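Local coordinates for protein pullulanase (Bacillus acidopullulyticus, PDB 2WAN) that hydrolyses the alpha-1,6-glucosidic linkages of pullulan and probably those of related branched starch polysaccharides, at residues A[760-774]-A[816-830]. Sequence-based numbering, arbitrary orientation.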
ATOM      1  N   ASP A 760      17.349  17.987  15.353  1.00  9.29           N
ATOM      2  CA  ASP A 760      15.945  17.609  15.158  1.00 10.09           C
ATOM      3  C   ASP A 760      15.269  18.671  14.267  1.00  9.96           C
ATOM      4  O   ASP A 760      14.630  18.345  13.252  1.00  9.89           O
ATOM      5  CB  ASP A 760      15.263  17.515  16.545  1.00  8.60           C
ATOM      6  CG  ASP A 760      13.826  16.976  16.477  1.00 12.05           C
ATOM      7  OD1 ASP A 760      13.016  17.472  15.663  1.00 12.44           O
ATOM      8  OD2 ASP A 760      13.515  16.048  17.262  1.00 13.91           O
ATOM      9  N   GLU A 761      15.429  19.938  14.633  1.00  9.57           N
ATOM     10  CA  GLU A 761      14.895  21.042  13.840  1.00 10.47           C
ATOM     11  C   GLU A 761      15.427  21.049  12.413  1.00  9.15           C
ATOM     12  O   GLU A 761      14.666  21.287  11.477  1.00 10.65           O
ATOM     13  CB  GLU A 761      15.183  22.375  14.515  1.00  9.68           C
ATOM     14  CG  GLU A 761      14.306  22.588  15.776  1.00  9.47           C
ATOM     15  CD  GLU A 761      14.684  23.796  16.609  1.00 11.14           C
ATOM     16  OE1 GLU A 761      15.874  24.186  16.617  1.00 14.28           O
ATOM     17  OE2 GLU A 761      13.777  24.351  17.288  1.00 12.09           O
ATOM     18  N   LEU A 762      16.730  20.809  12.249  1.00  9.30           N
ATOM     19  CA  LEU A 762      17.337  20.747  10.904  1.00  8.99           C
ATOM     20  C   LEU A 762      16.762  19.645  10.013  1.00  8.80           C
ATOM     21  O   LEU A 762      16.468  19.895   8.844  1.00  9.66           O
ATOM     22  CB  LEU A 762      18.865  20.610  10.994  1.00  9.29           C
ATOM     23  CG  LEU A 762      19.617  20.498   9.658  1.00 10.35           C
ATOM     24  CD1 LEU A 762      19.340  21.665   8.721  1.00 15.16           C
ATOM     25  CD2 LEU A 762      21.119  20.460   9.971  1.00 15.51           C
ATOM     26  N   ALA A 763      16.580  18.447  10.564  1.00  9.24           N
ATOM     27  CA  ALA A 763      16.006  17.345   9.796  1.00  9.62           C
ATOM     28  C   ALA A 763      14.619  17.729   9.278  1.00 10.18           C
ATOM     29  O   ALA A 763      14.311  17.533   8.089  1.00  8.92           O
ATOM     30  CB  ALA A 763      15.926  16.101  10.651  1.00  9.06           C
ATOM     31  N   HIS A 764      13.807  18.296  10.161  1.00  7.76           N
ATOM     32  CA  HIS A 764      12.468  18.745   9.743  1.00  8.52           C
ATOM     33  C   HIS A 764      12.537  19.956   8.791  1.00 10.38           C
ATOM     34  O   HIS A 764      11.708  20.056   7.889  1.00  9.08           O
ATOM     35  CB  HIS A 764      11.542  18.991  10.957  1.00  8.54           C
ATOM     36  CG  HIS A 764      11.197  17.734  11.705  1.00 10.50           C
ATOM     37  ND1 HIS A 764      10.098  16.951  11.410  1.00 14.40           N
ATOM     38  CD2 HIS A 764      11.823  17.123  12.738  1.00  7.03           C
ATOM     39  CE1 HIS A 764      10.063  15.910  12.228  1.00  7.80           C
ATOM     40  NE2 HIS A 764      11.103  15.991  13.042  1.00 15.67           N
ATOM     41  N   ALA A 765      13.531  20.836   8.949  1.00 10.38           N
ATOM     42  CA  ALA A 765      13.676  21.984   8.037  1.00  9.89           C
ATOM     43  C   ALA A 765      13.887  21.515   6.596  1.00  9.75           C
ATOM     44  O   ALA A 765      13.329  22.089   5.669  1.00 10.81           O
ATOM     45  CB  ALA A 765      14.824  22.905   8.465  1.00 11.06           C
ATOM     46  N   VAL A 766      14.691  20.462   6.418  1.00  8.71           N
ATOM     47  CA  VAL A 766      14.868  19.863   5.098  1.00  9.42           C
ATOM     48  C   VAL A 766      13.518  19.380   4.556  1.00 10.09           C
ATOM     49  O   VAL A 766      13.167  19.664   3.409  1.00 10.37           O
ATOM     50  CB  VAL A 766      15.916  18.710   5.095  1.00  9.62           C
ATOM     51  CG1 VAL A 766      16.043  18.094   3.695  1.00 11.08           C
ATOM     52  CG2 VAL A 766      17.293  19.230   5.554  1.00  8.25           C
ATOM     53  N   VAL A 767      12.769  18.642   5.372  1.00  8.02           N
ATOM     54  CA  VAL A 767      11.452  18.161   4.945  1.00 10.72           C
ATOM     55  C   VAL A 767      10.547  19.330   4.509  1.00 12.41           C
ATOM     56  O   VAL A 767       9.903  19.276   3.447  1.00 11.73           O
ATOM     57  CB  VAL A 767      10.775  17.288   6.022  1.00 11.77           C
ATOM     58  CG1 VAL A 767       9.310  16.948   5.606  1.00  9.50           C
ATOM     59  CG2 VAL A 767      11.569  16.004   6.245  1.00 11.17           C
ATOM     60  N   PHE A 768      10.522  20.402   5.301  1.00 10.19           N
ATOM     61  CA  PHE A 768       9.609  21.518   5.035  1.00  9.20           C
ATOM     62  C   PHE A 768      10.047  22.427   3.883  1.00 10.87           C
ATOM     63  O   PHE A 768       9.218  23.200   3.353  1.00 13.90           O
ATOM     64  CB  PHE A 768       9.409  22.369   6.298  1.00  7.92           C
ATOM     65  CG  PHE A 768       8.776  21.620   7.461  1.00  9.84           C
ATOM     66  CD1 PHE A 768       7.707  20.741   7.255  1.00 13.07           C
ATOM     67  CD2 PHE A 768       9.229  21.836   8.753  1.00 12.86           C
ATOM     68  CE1 PHE A 768       7.094  20.087   8.346  1.00 16.46           C
ATOM     69  CE2 PHE A 768       8.651  21.189   9.848  1.00 13.20           C
ATOM     70  CZ  PHE A 768       7.567  20.322   9.644  1.00 13.97           C
ATOM     71  N   THR A 769      11.325  22.365   3.491  1.00  8.73           N
ATOM     72  CA  THR A 769      11.816  23.271   2.434  1.00  8.33           C
ATOM     73  C   THR A 769      12.171  22.566   1.121  1.00  8.99           C
ATOM     74  O   THR A 769      12.595  23.234   0.160  1.00 10.73           O
ATOM     75  CB  THR A 769      13.007  24.152   2.906  1.00  9.07           C
ATOM     76  OG1 THR A 769      14.057  23.327   3.425  1.00 10.22           O
ATOM     77  CG2 THR A 769      12.540  25.136   3.973  1.00  8.46           C
ATOM     78  N   SER A 770      11.986  21.244   1.086  1.00 11.29           N
ATOM     79  CA  SER A 770      12.230  20.431  -0.121  1.00 11.08           C
ATOM     80  C   SER A 770      10.995  20.441  -1.025  1.00 12.13           C
ATOM     81  O   SER A 770       9.851  20.501  -0.541  1.00  9.88           O
ATOM     82  CB  SER A 770      12.546  18.989   0.264  1.00 12.94           C
ATOM     83  OG  SER A 770      13.848  18.901   0.842  1.00 11.14           O
ATOM     84  N   GLN A 771      11.217  20.366  -2.334  1.00  9.30           N
ATOM     85  CA  GLN A 771      10.096  20.114  -3.257  1.00 10.15           C
ATOM     86  C   GLN A 771       9.491  18.739  -2.959  1.00  9.63           C
ATOM     87  O   GLN A 771      10.209  17.806  -2.590  1.00  9.49           O
ATOM     88  CB  GLN A 771      10.566  20.172  -4.720  1.00 10.24           C
ATOM     89  CG  GLN A 771      11.283  21.481  -5.102  1.00 12.35           C
ATOM     90  CD  GLN A 771      10.374  22.699  -5.022  1.00 11.50           C
ATOM     91  OE1 GLN A 771       9.227  22.659  -5.463  1.00 12.00           O
ATOM     92  NE2 GLN A 771      10.889  23.790  -4.460  1.00  9.36           N
ATOM     93  N   GLY A 772       8.173  18.608  -3.129  1.00 10.48           N
ATOM     94  CA  GLY A 772       7.490  17.366  -2.781  1.00 10.05           C
ATOM     95  C   GLY A 772       6.406  17.589  -1.735  1.00  9.39           C
ATOM     96  O   GLY A 772       5.950  18.731  -1.517  1.00  9.00           O
ATOM     97  N   VAL A 773       5.973  16.490  -1.116  1.00  9.67           N
ATOM     98  CA  VAL A 773       4.895  16.546  -0.126  1.00  9.34           C
ATOM     99  C   VAL A 773       5.432  16.338   1.286  1.00  8.10           C
ATOM    100  O   VAL A 773       5.801  15.221   1.637  1.00 12.17           O
ATOM    101  CB  VAL A 773       3.785  15.496  -0.394  1.00  8.53           C
ATOM    102  CG1 VAL A 773       2.603  15.737   0.574  1.00 11.68           C
ATOM    103  CG2 VAL A 773       3.315  15.563  -1.872  1.00 11.31           C
ATOM    104  N   PRO A 774       5.476  17.401   2.105  1.00 10.19           N
ATOM    105  CA  PRO A 774       6.050  17.189   3.439  1.00  8.89           C
ATOM    106  C   PRO A 774       5.098  16.474   4.404  1.00 11.10           C
ATOM    107  O   PRO A 774       3.915  16.826   4.490  1.00 10.90           O
ATOM    108  CB  PRO A 774       6.320  18.615   3.928  1.00  8.46           C
ATOM    109  CG  PRO A 774       5.280  19.447   3.213  1.00 11.44           C
ATOM    110  CD  PRO A 774       5.212  18.825   1.838  1.00  9.44           C
ATOM    111  N   TYR A 816       9.494  27.099  16.234  1.00  7.60           N
ATOM    112  CA  TYR A 816      10.369  26.916  15.073  1.00  9.35           C
ATOM    113  C   TYR A 816       9.675  26.092  13.991  1.00 10.63           C
ATOM    114  O   TYR A 816       9.669  26.479  12.815  1.00  9.54           O
ATOM    115  CB  TYR A 816      11.697  26.282  15.494  1.00 11.41           C
ATOM    116  CG  TYR A 816      12.714  26.231  14.372  1.00  8.78           C
ATOM    117  CD1 TYR A 816      12.767  25.146  13.493  1.00  9.68           C
ATOM    118  CD2 TYR A 816      13.640  27.264  14.209  1.00 10.66           C
ATOM    119  CE1 TYR A 816      13.687  25.107  12.452  1.00 10.56           C
ATOM    120  CE2 TYR A 816      14.579  27.234  13.184  1.00 10.02           C
ATOM    121  CZ  TYR A 816      14.609  26.150  12.314  1.00  8.57           C
ATOM    122  OH  TYR A 816      15.524  26.111  11.289  1.00 11.76           O
ATOM    123  N   PHE A 817       9.115  24.943  14.376  1.00  9.74           N
ATOM    124  CA  PHE A 817       8.319  24.138  13.430  1.00  8.07           C
ATOM    125  C   PHE A 817       7.203  24.971  12.795  1.00 10.57           C
ATOM    126  O   PHE A 817       7.047  24.961  11.578  1.00 10.34           O
ATOM    127  CB  PHE A 817       7.691  22.927  14.111  1.00  9.62           C
ATOM    128  CG  PHE A 817       8.594  21.718  14.226  1.00 10.12           C
ATOM    129  CD1 PHE A 817       9.794  21.782  14.957  1.00  8.99           C
ATOM    130  CD2 PHE A 817       8.203  20.493  13.693  1.00 13.35           C
ATOM    131  CE1 PHE A 817      10.598  20.656  15.111  1.00 11.42           C
ATOM    132  CE2 PHE A 817       9.006  19.349  13.862  1.00 12.42           C
ATOM    133  CZ  PHE A 817      10.212  19.445  14.573  1.00 10.98           C
ATOM    134  N   SER A 818       6.442  25.694  13.620  1.00  9.10           N
ATOM    135  CA  SER A 818       5.325  26.506  13.130  1.00  9.37           C
ATOM    136  C   SER A 818       5.826  27.554  12.141  1.00  9.23           C
ATOM    137  O   SER A 818       5.220  27.758  11.087  1.00  9.97           O
ATOM    138  CB  SER A 818       4.589  27.178  14.301  1.00 13.43           C
ATOM    139  OG  SER A 818       3.595  28.080  13.818  1.00 17.47           O
ATOM    140  N   SER A 819       6.957  28.188  12.449  1.00  9.88           N
ATOM    141  CA  SER A 819       7.483  29.252  11.587  1.00 10.78           C
ATOM    142  C   SER A 819       7.903  28.699  10.216  1.00  9.80           C
ATOM    143  O   SER A 819       7.665  29.348   9.191  1.00 11.55           O
ATOM    144  CB  SER A 819       8.670  29.966  12.260  1.00 12.93           C
ATOM    145  OG  SER A 819       8.228  30.728  13.380  1.00 15.31           O
ATOM    146  N   MET A 820       8.522  27.514  10.208  1.00 10.59           N
ATOM    147  CA  MET A 820       8.894  26.817   8.970  1.00 10.58           C
ATOM    148  C   MET A 820       7.680  26.425   8.152  1.00 11.61           C
ATOM    149  O   MET A 820       7.667  26.580   6.928  1.00 10.82           O
ATOM    150  CB  MET A 820       9.721  25.559   9.264  1.00 10.85           C
ATOM    151  CG  MET A 820      11.202  25.819   9.329  1.00 18.52           C
ATOM    152  SD  MET A 820      11.981  26.255   7.734  1.00 19.39           S
ATOM    153  CE  MET A 820      13.651  26.447   8.391  1.00 18.84           C
ATOM    154  N   ILE A 821       6.668  25.890   8.834  1.00  9.17           N
ATOM    155  CA  ILE A 821       5.455  25.439   8.143  1.00  8.68           C
ATOM    156  C   ILE A 821       4.727  26.638   7.522  1.00  9.74           C
ATOM    157  O   ILE A 821       4.366  26.599   6.343  1.00  9.39           O
ATOM    158  CB  ILE A 821       4.560  24.633   9.083  1.00 10.51           C
ATOM    159  CG1 ILE A 821       5.215  23.287   9.373  1.00 11.18           C
ATOM    160  CG2 ILE A 821       3.133  24.422   8.474  1.00 10.62           C
ATOM    161  CD1 ILE A 821       4.719  22.638  10.671  1.00  9.67           C
ATOM    162  N   HIS A 822       4.556  27.712   8.292  1.00 10.12           N
ATOM    163  CA  HIS A 822       3.905  28.919   7.761  1.00  9.33           C
ATOM    164  C   HIS A 822       4.670  29.552   6.597  1.00 10.91           C
ATOM    165  O   HIS A 822       4.060  30.024   5.640  1.00  9.57           O
ATOM    166  CB  HIS A 822       3.675  29.944   8.876  1.00 10.01           C
ATOM    167  CG  HIS A 822       2.622  29.521   9.860  1.00 12.18           C
ATOM    168  ND1 HIS A 822       1.319  29.961   9.798  1.00 23.51           N
ATOM    169  CD2 HIS A 822       2.683  28.684  10.921  1.00  9.99           C
ATOM    170  CE1 HIS A 822       0.629  29.434  10.796  1.00 18.35           C
ATOM    171  NE2 HIS A 822       1.432  28.650  11.488  1.00 19.15           N
ATOM    172  N   LEU A 823       5.998  29.539   6.669  1.00  9.19           N
ATOM    173  CA  LEU A 823       6.815  30.022   5.545  1.00 10.68           C
ATOM    174  C   LEU A 823       6.516  29.240   4.244  1.00 10.19           C
ATOM    175  O   LEU A 823       6.263  29.850   3.196  1.00 10.17           O
ATOM    176  CB  LEU A 823       8.310  29.953   5.887  1.00  9.03           C
ATOM    177  CG  LEU A 823       9.228  30.546   4.792  1.00 11.71           C
ATOM    178  CD1 LEU A 823       9.226  32.073   4.846  1.00 14.74           C
ATOM    179  CD2 LEU A 823      10.627  30.018   4.994  1.00 14.81           C
ATOM    180  N   ARG A 824       6.555  27.912   4.304  1.00  9.19           N
ATOM    181  CA  ARG A 824       6.180  27.077   3.163  1.00 10.10           C
ATOM    182  C   ARG A 824       4.763  27.388   2.669  1.00 10.71           C
ATOM    183  O   ARG A 824       4.540  27.487   1.436  1.00  8.83           O
ATOM    184  CB  ARG A 824       6.296  25.581   3.497  1.00  7.47           C
ATOM    185  CG  ARG A 824       6.171  24.703   2.253  1.00  9.81           C
ATOM    186  CD  ARG A 824       6.006  23.216   2.605  1.00  9.51           C
ATOM    187  NE  ARG A 824       5.857  22.397   1.387  1.00 10.94           N
ATOM    188  CZ  ARG A 824       6.866  21.978   0.614  1.00  9.67           C
ATOM    189  NH1 ARG A 824       8.123  22.324   0.876  1.00 10.73           N
ATOM    190  NH2 ARG A 824       6.613  21.236  -0.463  1.00 13.61           N
ATOM    191  N   ASN A 825       3.817  27.537   3.607  1.00  9.15           N
ATOM    192  CA  ASN A 825       2.418  27.796   3.222  1.00 10.74           C
ATOM    193  C   ASN A 825       2.300  29.105   2.446  1.00  9.72           C
ATOM    194  O   ASN A 825       1.437  29.238   1.579  1.00 10.78           O
ATOM    195  CB  ASN A 825       1.476  27.864   4.436  1.00 11.66           C
ATOM    196  CG  ASN A 825       1.322  26.531   5.171  1.00 11.81           C
ATOM    197  OD1 ASN A 825       1.714  25.453   4.683  1.00 10.49           O
ATOM    198  ND2 ASN A 825       0.735  26.605   6.386  1.00  9.50           N
ATOM    199  N   GLN A 826       3.158  30.067   2.777  1.00  9.96           N
ATOM    200  CA  GLN A 826       3.110  31.414   2.195  1.00 12.53           C
ATOM    201  C   GLN A 826       3.874  31.544   0.889  1.00 11.62           C
ATOM    202  O   GLN A 826       3.664  32.518   0.147  1.00 11.54           O
ATOM    203  CB  GLN A 826       3.664  32.432   3.196  1.00 10.03           C
ATOM    204  CG  GLN A 826       2.717  32.753   4.356  1.00 18.43           C
ATOM    205  CD  GLN A 826       1.409  33.398   3.888  1.00 28.52           C
ATOM    206  OE1 GLN A 826       0.347  33.189   4.486  1.00 30.69           O
ATOM    207  NE2 GLN A 826       1.488  34.190   2.815  1.00 25.03           N
ATOM    208  N   HIS A 827       4.764  30.585   0.619  1.00  8.83           N
ATOM    209  CA  HIS A 827       5.707  30.712  -0.484  1.00  9.59           C
ATOM    210  C   HIS A 827       5.668  29.541  -1.423  1.00  9.23           C
ATOM    211  O   HIS A 827       6.329  28.521  -1.183  1.00  8.82           O
ATOM    212  CB  HIS A 827       7.123  30.993   0.057  1.00  8.04           C
ATOM    213  CG  HIS A 827       7.236  32.372   0.597  1.00 11.19           C
ATOM    214  ND1 HIS A 827       7.331  33.477  -0.223  1.00 10.44           N
ATOM    215  CD2 HIS A 827       7.138  32.843   1.864  1.00  8.92           C
ATOM    216  CE1 HIS A 827       7.327  34.565   0.522  1.00  8.19           C
ATOM    217  NE2 HIS A 827       7.208  34.210   1.790  1.00  9.45           N
ATOM    218  N   PRO A 828       4.888  29.684  -2.518  1.00  9.21           N
ATOM    219  CA  PRO A 828       4.691  28.577  -3.452  1.00  9.43           C
ATOM    220  C   PRO A 828       5.944  28.142  -4.245  1.00  8.80           C
ATOM    221  O   PRO A 828       5.925  27.089  -4.888  1.00  8.80           O
ATOM    222  CB  PRO A 828       3.545  29.083  -4.361  1.00 10.06           C
ATOM    223  CG  PRO A 828       3.651  30.592  -4.321  1.00 10.53           C
ATOM    224  CD  PRO A 828       4.107  30.883  -2.884  1.00  9.73           C
ATOM    225  N   ALA A 829       7.037  28.911  -4.174  1.00  8.39           N
ATOM    226  CA  ALA A 829       8.329  28.481  -4.757  1.00  9.17           C
ATOM    227  C   ALA A 829       8.800  27.159  -4.157  1.00  9.49           C
ATOM    228  O   ALA A 829       9.450  26.367  -4.828  1.00 10.40           O
ATOM    229  CB  ALA A 829       9.395  29.548  -4.532  1.00  9.12           C
ATOM    230  N   PHE A 830       8.457  26.928  -2.889  1.00  9.66           N
ATOM    231  CA  PHE A 830       8.749  25.664  -2.214  1.00 10.65           C
ATOM    232  C   PHE A 830       7.877  24.495  -2.677  1.00 10.64           C
ATOM    233  O   PHE A 830       8.135  23.341  -2.303  1.00 10.87           O
ATOM    234  CB  PHE A 830       8.574  25.831  -0.696  1.00  8.47           C
ATOM    235  CG  PHE A 830       9.595  26.748  -0.056  1.00  9.21           C
ATOM    236  CD1 PHE A 830      10.924  26.359   0.066  1.00 11.71           C
ATOM    237  CD2 PHE A 830       9.201  27.988   0.438  1.00 10.69           C
ATOM    238  CE1 PHE A 830      11.865  27.211   0.672  1.00 12.62           C
ATOM    239  CE2 PHE A 830      10.122  28.847   1.057  1.00 11.81           C
ATOM    240  CZ  PHE A 830      11.465  28.454   1.163  1.00 12.82           C
TER
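Phe817 enters the surface of helix 760-769 as a knob among Asp760, Glu761, His764 and Phe768. Its far end lies over one face of the His764 imidazole, CZ 3.4 Å from His764 CD2, with the two planes inclined at 46°. The Phe768 ring turns an edge toward the Phe817 face in an offset edge-to-face pair, while Ile821 CG1 stands almost above the centre of the Phe768 ring, a CH-pi contact of 3.9 Å to the centroid. Bent at chi2, Met820 carries its CE to Ala765 CB, 3.7 Å away.

A carboxylate-on-ring contact is of a different kind: Glu761 lays its carboxylate over the Tyr816 ring, the planes 28° apart.

Polar contacts gather where helix 760-769 ends. Arg824, extended from CG to NE, brings NH1 to two carbonyls, Phe768 O at 2.8 Å and Ser770 O at 2.9 Å; NH2 adds a weak bond to Ser770 O. Pro774 CG covers one face of the guanidinium, 3.5 Å from Arg824 NE. Beyond it, Gln771 NE2 donates to Ala829 O (3.0 Å) along a lone pair in the carbonyl plane, while Gln771 OE1 accepts from Met832 N.

The helices run nearly parallel, 13° apart, joining the segment that leads into 773-777, the eighth strand of the catalytic (beta/alpha)8 barrel, to helix 811-826; strand 915-920 of the C-terminal beta domain touches both. A buried cationic group thus meets carbonyls at a helix C-terminus, whose partial negative charge probably helps stabilise it, and the turn into the barrel strand is tied to the neighbouring helix.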